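Local coordinates for two-domain protein containing predicted PHP-like metal-dependent phosphoesterase (Bacteroides vulgatus ATCC 8482, PDB 3E38) that binds three zinc ions and is probably a metal-dependent phosphoesterase of the PHP family, possibly acting as a 5'-3' nuclease on DNA or RNA, at residues 69-74 / 108-113; 87-92 / 221-226. All coordinates share one frame; numbering follows the deposited sequence.

Contact 1 (69-74 / 108-113)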
loop_
_atom_site.group_PDB
_atom_site.type_symbol
_atom_site.label_atom_id
_atom_site.label_comp_id
_atom_site.label_asym_id
_atom_site.label_seq_id
_atom_site.Cartn_x
_atom_site.Cartn_y
_atom_site.Cartn_z
ATOM N N ASP B 69 -37.630 -13.804 8.323
ATOM C CA ASP B 69 -37.588 -13.994 9.764
ATOM C C ASP B 69 -36.140 -13.879 10.235
ATOM O O ASP B 69 -35.218 -13.435 9.504
ATOM C CB ASP B 69 -38.261 -15.296 10.240
ATOM C CG ASP B 69 -37.546 -16.565 9.757
ATOM O OD1 ASP B 69 -36.365 -16.492 9.356
ATOM O OD2 ASP B 69 -38.166 -17.651 9.821
ATOM N N HIS B 70 -35.948 -14.282 11.478
ATOM C CA HIS B 70 -34.663 -14.073 12.121
ATOM C C HIS B 70 -33.616 -15.123 11.834
ATOM O O HIS B 70 -32.460 -14.975 12.226
ATOM C CB HIS B 70 -34.853 -13.961 13.626
ATOM C CG HIS B 70 -35.762 -12.846 14.027
ATOM N ND1 HIS B 70 -35.361 -11.528 14.068
ATOM C CD2 HIS B 70 -37.057 -12.860 14.416
ATOM C CE1 HIS B 70 -36.370 -10.780 14.462
ATOM N NE2 HIS B 70 -37.414 -11.566 14.682
ATOM N N ASN B 71 -33.993 -16.166 11.125
ATOM C CA ASN B 71 -33.040 -17.244 10.849
ATOM C C ASN B 71 -32.514 -17.121 9.427
ATOM O O ASN B 71 -31.570 -17.770 9.025
ATOM C CB ASN B 71 -33.713 -18.599 11.047
ATOM C CG ASN B 71 -34.160 -18.829 12.458
ATOM O OD1 ASN B 71 -33.369 -18.688 13.391
ATOM N ND2 ASN B 71 -35.415 -19.254 12.636
ATOM N N ARG B 72 -33.134 -16.238 8.668
ATOM C CA ARG B 72 -32.838 -16.171 7.221
ATOM C C ARG B 72 -31.361 -15.806 6.795
ATOM O O ARG B 72 -30.839 -16.373 5.830
ATOM C CB ARG B 72 -33.853 -15.240 6.557
ATOM C CG ARG B 72 -33.763 -15.138 5.047
ATOM C CD ARG B 72 -34.009 -16.418 4.364
ATOM N NE ARG B 72 -34.029 -16.189 2.909
ATOM C CZ ARG B 72 -33.894 -17.129 1.990
ATOM N NH1 ARG B 72 -33.705 -18.386 2.356
ATOM N NH2 ARG B 72 -33.908 -16.796 0.700
ATOM N N SER B 73 -30.677 -14.870 7.450
ATOM C CA SER B 73 -29.335 -14.539 6.945
ATOM C C SER B 73 -28.391 -15.739 7.170
ATOM O O SER B 73 -27.570 -16.060 6.341
ATOM C CB SER B 73 -28.811 -13.242 7.542
ATOM O OG SER B 73 -28.827 -13.287 8.930
ATOM N N PHE B 74 -28.619 -16.455 8.248
ATOM C CA PHE B 74 -27.854 -17.675 8.534
ATOM C C PHE B 74 -28.110 -18.693 7.437
ATOM O O PHE B 74 -27.231 -19.324 6.897
ATOM C CB PHE B 74 -28.255 -18.236 9.915
ATOM C CG PHE B 74 -27.729 -19.624 10.208
ATOM C CD1 PHE B 74 -26.488 -19.803 10.831
ATOM C CD2 PHE B 74 -28.501 -20.735 9.941
ATOM C CE1 PHE B 74 -26.019 -21.037 11.110
ATOM C CE2 PHE B 74 -28.047 -21.979 10.236
ATOM C CZ PHE B 74 -26.782 -22.138 10.801
ATOM N N LEU B 108 -27.053 -20.615 18.975
ATOM C CA LEU B 108 -28.503 -20.794 18.923
ATOM C C LEU B 108 -28.873 -21.875 17.955
ATOM O O LEU B 108 -28.114 -22.198 17.022
ATOM C CB LEU B 108 -29.212 -19.499 18.444
ATOM C CG LEU B 108 -29.094 -18.336 19.442
ATOM C CD1 LEU B 108 -29.756 -17.071 18.927
ATOM C CD2 LEU B 108 -29.629 -18.711 20.841
ATOM N N SER B 109 -30.080 -22.402 18.157
ATOM C CA SER B 109 -30.683 -23.380 17.245
ATOM C C SER B 109 -31.789 -22.697 16.442
ATOM O O SER B 109 -32.071 -23.043 15.292
ATOM C CB SER B 109 -31.214 -24.594 18.002
ATOM O OG SER B 109 -32.219 -24.222 18.918
ATOM N N ASP B 110 -32.354 -21.662 17.042
ATOM C CA ASP B 110 -33.431 -20.893 16.410
ATOM C C ASP B 110 -33.468 -19.457 16.956
ATOM O O ASP B 110 -33.584 -19.217 18.180
ATOM C CB ASP B 110 -34.763 -21.679 16.632
ATOM C CG ASP B 110 -35.952 -21.051 15.945
ATOM O OD1 ASP B 110 -35.820 -19.989 15.292
ATOM O OD2 ASP B 110 -37.041 -21.609 16.069
ATOM N N SER B 111 -33.344 -18.507 16.041
ATOM C CA SER B 111 -33.274 -17.072 16.384
ATOM C C SER B 111 -34.614 -16.446 16.741
ATOM O O SER B 111 -34.726 -15.603 17.648
ATOM C CB SER B 111 -32.600 -16.270 15.260
ATOM O OG SER B 111 -31.190 -16.583 15.181
ATOM N N ASN B 112 -35.631 -16.965 16.079
ATOM C CA ASN B 112 -37.005 -16.436 16.179
ATOM C C ASN B 112 -37.562 -16.262 17.587
ATOM O O ASN B 112 -38.204 -15.259 17.887
ATOM C CB ASN B 112 -37.948 -17.311 15.382
ATOM C CG ASN B 112 -37.850 -17.040 13.914
ATOM O OD1 ASN B 112 -37.485 -15.937 13.521
ATOM N ND2 ASN B 112 -38.192 -18.024 13.095
ATOM N N PRO B 113 -37.355 -17.255 18.437
ATOM C CA PRO B 113 -37.911 -17.153 19.774
ATOM C C PRO B 113 -37.318 -16.028 20.599
ATOM O O PRO B 113 -37.861 -15.705 21.655
ATOM C CB PRO B 113 -37.542 -18.516 20.410
ATOM C CG PRO B 113 -37.404 -19.426 19.288
ATOM C CD PRO B 113 -36.952 -18.633 18.111
HETATM O O HOH W 1 -29.949 -16.820 12.597
#

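Contact 2 (87-92 / 221-226)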
loop_
_atom_site.group_PDB
_atom_site.type_symbol
_atom_site.label_atom_id
_atom_site.label_comp_id
_atom_site.label_asym_id
_atom_site.label_seq_id
_atom_site.Cartn_x
_atom_site.Cartn_y
_atom_site.Cartn_z
ATOM N N LEU B 87 -16.636 -22.083 9.391
ATOM C CA LEU B 87 -17.566 -22.570 10.413
ATOM C C LEU B 87 -18.557 -21.473 10.732
ATOM O O LEU B 87 -18.154 -20.353 11.056
ATOM C CB LEU B 87 -16.837 -22.987 11.730
ATOM C CG LEU B 87 -15.809 -24.148 11.674
ATOM C CD1 LEU B 87 -15.078 -24.303 13.011
ATOM C CD2 LEU B 87 -16.429 -25.483 11.251
ATOM N N LEU B 88 -19.839 -21.828 10.680
ATOM C CA LEU B 88 -20.935 -20.873 10.839
ATOM C C LEU B 88 -21.760 -21.145 12.085
ATOM O O LEU B 88 -22.531 -22.079 12.158
ATOM C CB LEU B 88 -21.782 -20.886 9.558
ATOM C CG LEU B 88 -22.896 -19.901 9.229
ATOM C CD1 LEU B 88 -22.420 -18.495 9.017
ATOM C CD2 LEU B 88 -23.583 -20.396 7.977
ATOM N N ILE B 89 -21.582 -20.270 13.048
ATOM C CA ILE B 89 -22.264 -20.302 14.340
ATOM C C ILE B 89 -23.492 -19.392 14.202
ATOM O O ILE B 89 -23.400 -18.194 13.908
ATOM C CB ILE B 89 -21.303 -19.799 15.451
ATOM C CG1 ILE B 89 -20.029 -20.631 15.440
ATOM C CG2 ILE B 89 -21.961 -19.728 16.891
ATOM C CD1 ILE B 89 -18.865 -19.933 16.176
ATOM N N LYS B 90 -24.648 -19.998 14.378
ATOM C CA LYS B 90 -25.917 -19.293 14.384
ATOM C C LYS B 90 -25.977 -18.392 15.626
ATOM O O LYS B 90 -25.664 -18.787 16.752
ATOM C CB LYS B 90 -27.079 -20.277 14.377
ATOM C CG LYS B 90 -28.440 -19.580 14.545
ATOM C CD LYS B 90 -29.615 -20.573 14.555
ATOM C CE LYS B 90 -30.184 -20.816 13.155
ATOM N NZ LYS B 90 -30.955 -19.644 12.692
ATOM N N GLY B 91 -26.365 -17.148 15.401
ATOM C CA GLY B 91 -26.470 -16.217 16.512
ATOM C C GLY B 91 -27.277 -15.020 16.134
ATOM O O GLY B 91 -27.660 -14.822 14.946
ATOM N N SER B 92 -27.476 -14.235 17.186
ATOM C CA SER B 92 -28.260 -13.019 17.155
ATOM C C SER B 92 -27.886 -12.059 18.248
ATOM O O SER B 92 -27.356 -12.428 19.325
ATOM C CB SER B 92 -29.763 -13.323 17.338
ATOM O OG SER B 92 -30.299 -14.145 16.296
ATOM N N ARG B 221 -11.033 -28.206 15.336
ATOM C CA ARG B 221 -11.644 -27.204 14.474
ATOM C C ARG B 221 -13.037 -27.634 14.072
ATOM O O ARG B 221 -13.288 -28.137 12.949
ATOM C CB ARG B 221 -10.817 -26.979 13.214
ATOM C CG ARG B 221 -11.211 -25.729 12.428
ATOM C CD ARG B 221 -10.406 -25.710 11.165
ATOM N NE ARG B 221 -10.489 -24.450 10.456
ATOM C CZ ARG B 221 -11.442 -24.139 9.589
ATOM N NH1 ARG B 221 -12.431 -24.998 9.362
ATOM N NH2 ARG B 221 -11.402 -22.962 8.972
ATOM N N SER B 222 -13.945 -27.416 15.009
ATOM C CA SER B 222 -15.366 -27.749 14.825
ATOM C C SER B 222 -16.150 -26.817 15.663
ATOM O O SER B 222 -15.578 -26.130 16.507
ATOM C CB SER B 222 -15.666 -29.143 15.345
ATOM O OG SER B 222 -15.557 -29.179 16.799
ATOM N N LEU B 223 -17.464 -26.864 15.467
ATOM C CA LEU B 223 -18.407 -26.047 16.239
ATOM C C LEU B 223 -18.315 -26.366 17.721
ATOM O O LEU B 223 -18.353 -25.475 18.586
ATOM C CB LEU B 223 -19.855 -26.246 15.756
ATOM C CG LEU B 223 -20.080 -25.623 14.349
ATOM C CD1 LEU B 223 -21.415 -26.013 13.724
ATOM C CD2 LEU B 223 -19.910 -24.108 14.391
ATOM N N GLN B 224 -18.132 -27.639 18.014
ATOM C CA GLN B 224 -18.075 -28.108 19.413
ATOM C C GLN B 224 -16.731 -27.694 20.000
ATOM O O GLN B 224 -16.606 -27.327 21.195
ATOM C CB GLN B 224 -18.313 -29.644 19.517
ATOM N N GLY B 225 -15.708 -27.735 19.154
ATOM C CA GLY B 225 -14.364 -27.356 19.590
ATOM C C GLY B 225 -14.349 -25.914 20.063
ATOM O O GLY B 225 -13.842 -25.551 21.162
ATOM N N ILE B 226 -14.968 -25.086 19.253
ATOM C CA ILE B 226 -15.038 -23.661 19.571
ATOM C C ILE B 226 -15.814 -23.421 20.855
ATOM O O ILE B 226 -15.423 -22.663 21.721
ATOM C CB ILE B 226 -15.711 -22.899 18.473
ATOM C CG1 ILE B 226 -14.815 -22.907 17.211
ATOM C CG2 ILE B 226 -16.001 -21.456 18.900
ATOM C CD1 ILE B 226 -15.398 -22.154 16.122
#

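Contact 1 (69-74 / 108-113)
Asn-71 reaches from just before helix 72-83 to the loop 108-113 and uses both ends of its amide there. Asn-71 OD1 accepts from Ser-111 N at 2.7 Å, in the carbonyl plane and on a lone pair. Lys-90 NZ also bonds this oxygen. Asn-71 ND2 donates a hydrogen bond to Asp-110 OD1 at 2.8 Å. That oxygen lies near the amide plane of Asn-71, but the bond meets it from above the carboxylate plane, the two planes being 51° apart. The opposite face of the carboxylate receives Asn-112 N on the same OD1, which closes an Asx turn. CG of Asp-110 stands anti to the backbone N (chi1 -176°), which places OD1 where Asn-112 N reaches it. Asn-112 OD1 accepts from His-70 N at 3.0 Å and also lies at the edge of the His-70 ring, 3.2 Å from CD2. Its ND2 makes a weak bond to Asp-69 OD2. A water joins His-70 O to Ser-111 OG, which also bonds Ser-92 OG. With an alanine at Asn-71, Ser-111 N and Lys-90 NZ would probably lose their shared acceptor, and Asp-110 OD1 would keep Asn-112 N but lose its other donor. The Asp-69 side chain caps Asn-71 N ahead of the helix. A helix-entry turn thus meets an Asx turn, each asparagine side chain bonding a backbone N opposite, with His-70 about 7 Å from the zinc ligand His-56, side chain to side chain.

Contact 2 (87-92 / 221-226)
Leu-87 lays its CD1 methyl over the start of helix 223-231, 3.8 Å from the backbone C of Ser-222 and equally near CD1 of Ile-226. The Leu-87 and Ile-226 side chains run past each other in opposite directions, so their ends overlap. Ile-89, two residues along the strand, repeats this with Leu-223. Its CG1 lies 3.6 Å from Leu-223 CD2, again with the chains pointing opposite ways. Ile-89 CG1 stands anti to its carbonyl carbon (chi1 -56°), and the extended chain carries CD1 on to Ile-226 CD1 at 4.1 Å. Ile-226 CD1 therefore touches both strand side chains. Leu-223 CD2 also lies 4.2 Å from Leu-87 CB. The contact between the segments is apolar. Arg-221 runs along its outer side, extended from CG to NE. Its CG is 4.2 Å from Leu-87 CD1, while its guanidinium continues to a salt bridge with Asp-49 and a hydrogen bond to Gly-85 O. Ser-222 is the N-cap of the helix: its OG accepts from Gly-225 N at 2.8 Å and also bonds Glu-220. The cap helps to hold the first turn, which presents Leu-223 and Ile-226. The contact packs helix 223-231 against strand 87-95 of the large mixed sheet. Strand 50-56 pairs with that strand, and its Ala-50 touches both Leu-87 and Ile-226. Leu-19 of strand 17-22 also meets Ile-226.

Overall arrangement
Both contacts involve neighbouring parts of the PHP domain, with centres 15 Å apart. Contact 2 lies nearer the centre of the chain, but both are partly buried. Their chemistry differs. Contact 1 joins a helix entry to a loop through amides, carboxylates and a water. Contact 2 joins a strand to a helix through leucine and isoleucine side chains, with polar groups at its margin. Strand 87-95 links them through Lys-90 and Ser-92. Lys-90 NZ probably bonds to Asn-71 OD1, and Ser-92 OG to Ser-111 OG. Phe-74 packs on Lys-90. The strand follows helix 72-83 in the chain and continues to Glu-93, a zinc ligand.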